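Local coordinates for protein gamma-glutamyltranspeptidase (Klebsiella pneumoniae subsp. pneumoniae, PDB 5HFT) that converts oxamate to oxalate in the uric acid degradation pathway and belongs to the gamma-glutamyltransferase family, at residues S132-E136 with H254-R258. Residues are numbered along the deposited sequence; the frame is centred on the assembly and turned at random.
Sequences SGWVE and HRARR
Glu136 reaches from the first turns of helix 130-144 across to Arg258, and its side chain is the one to follow. CB lies 4.2 Å from Ala256 CB, an aliphatic contact. CG is anti to the backbone N (chi1 166°), which carries the chain off the helix, and CG comes to 4.1 Å from Arg258 CD. A bend at chi2 then turns the carboxylate; CD lies 3.7 Å from Arg258 CD, while OE1 stays 5.6 Å from Arg255 NH1, without contact. OE2 ends beside Arg258 NH1 in a salt bridge, approaching near the guanidinium plane at its edge; the modelled 2.3 Å between OE2 and NH1 is too short to be taken literally at this resolution. The two planes stand 71° apart, and one oxygen, OE2, meets one terminal nitrogen, NH1. Arg258 bends at chi2 and chi3, bringing its CD to the same oxygen.

In the fold, 254-258 is the linker from helix 248-252 to strand 262-266, laid against the helix near its N-terminal end. Strand 93-97 backs both segments: Ile95 touches Glu136 and Ala256, and the backbone of Arg257 hydrogen-bonds to that of Asp96.

One turn back along the helix, Ser132 faces the linker. Ala256 CB sits 3.7 Å from Ser132 O, the carbonyl already used by Glu136 N inside the helix. Ser132 OG meets the edge of the His254 imidazole, 3.2 Å from CE1, while its hydrogen bond goes to Gly129 O. Tyr227 ties into the same corner, its hydroxyl hydrogen-bonded to Ser132 N and its ring meeting that of His254 with the planes about 20° apart.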
loop_
_atom_site.group_PDB
_atom_site.type_symbol
_atom_site.label_atom_id
_atom_site.label_comp_id
_atom_site.label_asym_id
_atom_site.label_seq_id
_atom_site.Cartn_x
_atom_site.Cartn_y
_atom_site.Cartn_z
ATOM N N SER A 132 8.813 -7.488 -6.923
ATOM C CA SER A 132 8.904 -8.828 -6.347
ATOM C C SER A 132 7.577 -9.262 -5.717
ATOM O O SER A 132 7.242 -10.448 -5.735
ATOM C CB SER A 132 10.060 -8.899 -5.339
ATOM O OG SER A 132 9.806 -8.168 -4.154
ATOM N N GLY A 133 6.783 -8.323 -5.206
ATOM C CA GLY A 133 5.464 -8.696 -4.746
ATOM C C GLY A 133 4.588 -9.125 -5.901
ATOM O O GLY A 133 3.866 -10.114 -5.806
ATOM N N TRP A 134 4.664 -8.413 -7.020
ATOM C CA TRP A 134 3.872 -8.833 -8.169
ATOM C C TRP A 134 4.288 -10.222 -8.637
ATOM O O TRP A 134 3.432 -11.068 -8.903
ATOM C CB TRP A 134 4.001 -7.836 -9.324
ATOM C CG TRP A 134 3.811 -6.384 -8.978
ATOM C CD1 TRP A 134 3.400 -5.846 -7.784
ATOM C CD2 TRP A 134 4.112 -5.285 -9.827
ATOM N NE1 TRP A 134 3.396 -4.471 -7.858
ATOM C CE2 TRP A 134 3.832 -4.104 -9.106
ATOM C CE3 TRP A 134 4.587 -5.180 -11.135
ATOM C CZ2 TRP A 134 4.010 -2.841 -9.660
ATOM C CZ3 TRP A 134 4.748 -3.927 -11.682
ATOM C CH2 TRP A 134 4.467 -2.779 -10.947
ATOM N N VAL A 135 5.597 -10.491 -8.709
ATOM C CA VAL A 135 6.040 -11.782 -9.237
ATOM C C VAL A 135 5.595 -12.904 -8.314
ATOM O O VAL A 135 5.167 -13.964 -8.783
ATOM C CB VAL A 135 7.569 -11.813 -9.491
ATOM C CG1 VAL A 135 8.366 -11.644 -8.233
ATOM C CG2 VAL A 135 7.975 -13.128 -10.131
ATOM N N GLU A 136 5.642 -12.676 -6.992
ATOM C CA GLU A 136 5.239 -13.708 -6.033
ATOM C C GLU A 136 3.724 -13.925 -6.033
ATOM O O GLU A 136 3.248 -15.067 -6.054
ATOM C CB GLU A 136 5.724 -13.347 -4.628
ATOM C CG GLU A 136 5.045 -14.188 -3.542
ATOM C CD GLU A 136 5.851 -15.405 -3.148
ATOM O OE1 GLU A 136 7.061 -15.428 -3.469
ATOM O OE2 GLU A 136 5.290 -16.326 -2.508
ATOM N N HIS A 254 17.240 -10.839 -3.951
ATOM C CA HIS A 254 16.079 -10.309 -3.248
ATOM C C HIS A 254 14.803 -11.022 -3.661
ATOM O O HIS A 254 14.486 -11.105 -4.851
ATOM C CB HIS A 254 15.930 -8.808 -3.475
ATOM C CG HIS A 254 14.702 -8.243 -2.838
ATOM N ND1 HIS A 254 13.498 -8.133 -3.501
ATOM C CD2 HIS A 254 14.486 -7.786 -1.582
ATOM C CE1 HIS A 254 12.597 -7.620 -2.684
ATOM N NE2 HIS A 254 13.168 -7.402 -1.512
ATOM N N ARG A 255 14.062 -11.514 -2.673
ATOM C CA ARG A 255 12.749 -12.111 -2.893
ATOM C C ARG A 255 11.729 -11.449 -1.973
ATOM O O ARG A 255 12.065 -10.973 -0.884
ATOM C CB ARG A 255 12.756 -13.653 -2.654
ATOM C CG ARG A 255 13.379 -14.497 -3.773
ATOM C CD ARG A 255 12.330 -14.833 -4.871
ATOM N NE ARG A 255 12.951 -15.277 -6.128
ATOM C CZ ARG A 255 12.316 -15.339 -7.299
ATOM N NH1 ARG A 255 11.046 -14.972 -7.383
ATOM N NH2 ARG A 255 12.951 -15.736 -8.400
ATOM N N ALA A 256 10.484 -11.378 -2.426
ATOM C CA ALA A 256 9.426 -11.012 -1.491
ATOM C C ALA A 256 9.348 -12.065 -0.390
ATOM O O ALA A 256 9.399 -13.270 -0.660
ATOM C CB ALA A 256 8.079 -10.890 -2.204
ATOM N N ARG A 257 9.196 -11.600 0.847
ATOM C CA ARG A 257 9.032 -12.458 2.010
ATOM C C ARG A 257 7.584 -12.919 2.133
ATOM O O ARG A 257 6.680 -12.391 1.484
ATOM C CB ARG A 257 9.443 -11.712 3.272
ATOM C CG ARG A 257 10.900 -11.327 3.300
ATOM C CD ARG A 257 11.136 -10.055 4.095
ATOM N NE ARG A 257 12.333 -9.379 3.608
ATOM C CZ ARG A 257 12.479 -8.058 3.548
ATOM N NH1 ARG A 257 11.490 -7.261 3.942
ATOM N NH2 ARG A 257 13.610 -7.526 3.087
ATOM N N ARG A 258 7.365 -13.957 2.934
ATOM C CA ARG A 258 6.018 -14.461 3.196
ATOM C C ARG A 258 5.819 -14.711 4.676
ATOM O O ARG A 258 5.718 -15.861 5.108
ATOM C CB ARG A 258 5.734 -15.729 2.397
ATOM C CG ARG A 258 5.860 -15.520 0.906
ATOM C CD ARG A 258 4.499 -15.335 0.304
ATOM N NE ARG A 258 3.634 -16.409 0.749
ATOM C CZ ARG A 258 3.357 -17.482 0.025
ATOM N NH1 ARG A 258 3.880 -17.619 -1.193
ATOM N NH2 ARG A 258 2.566 -18.419 0.536
#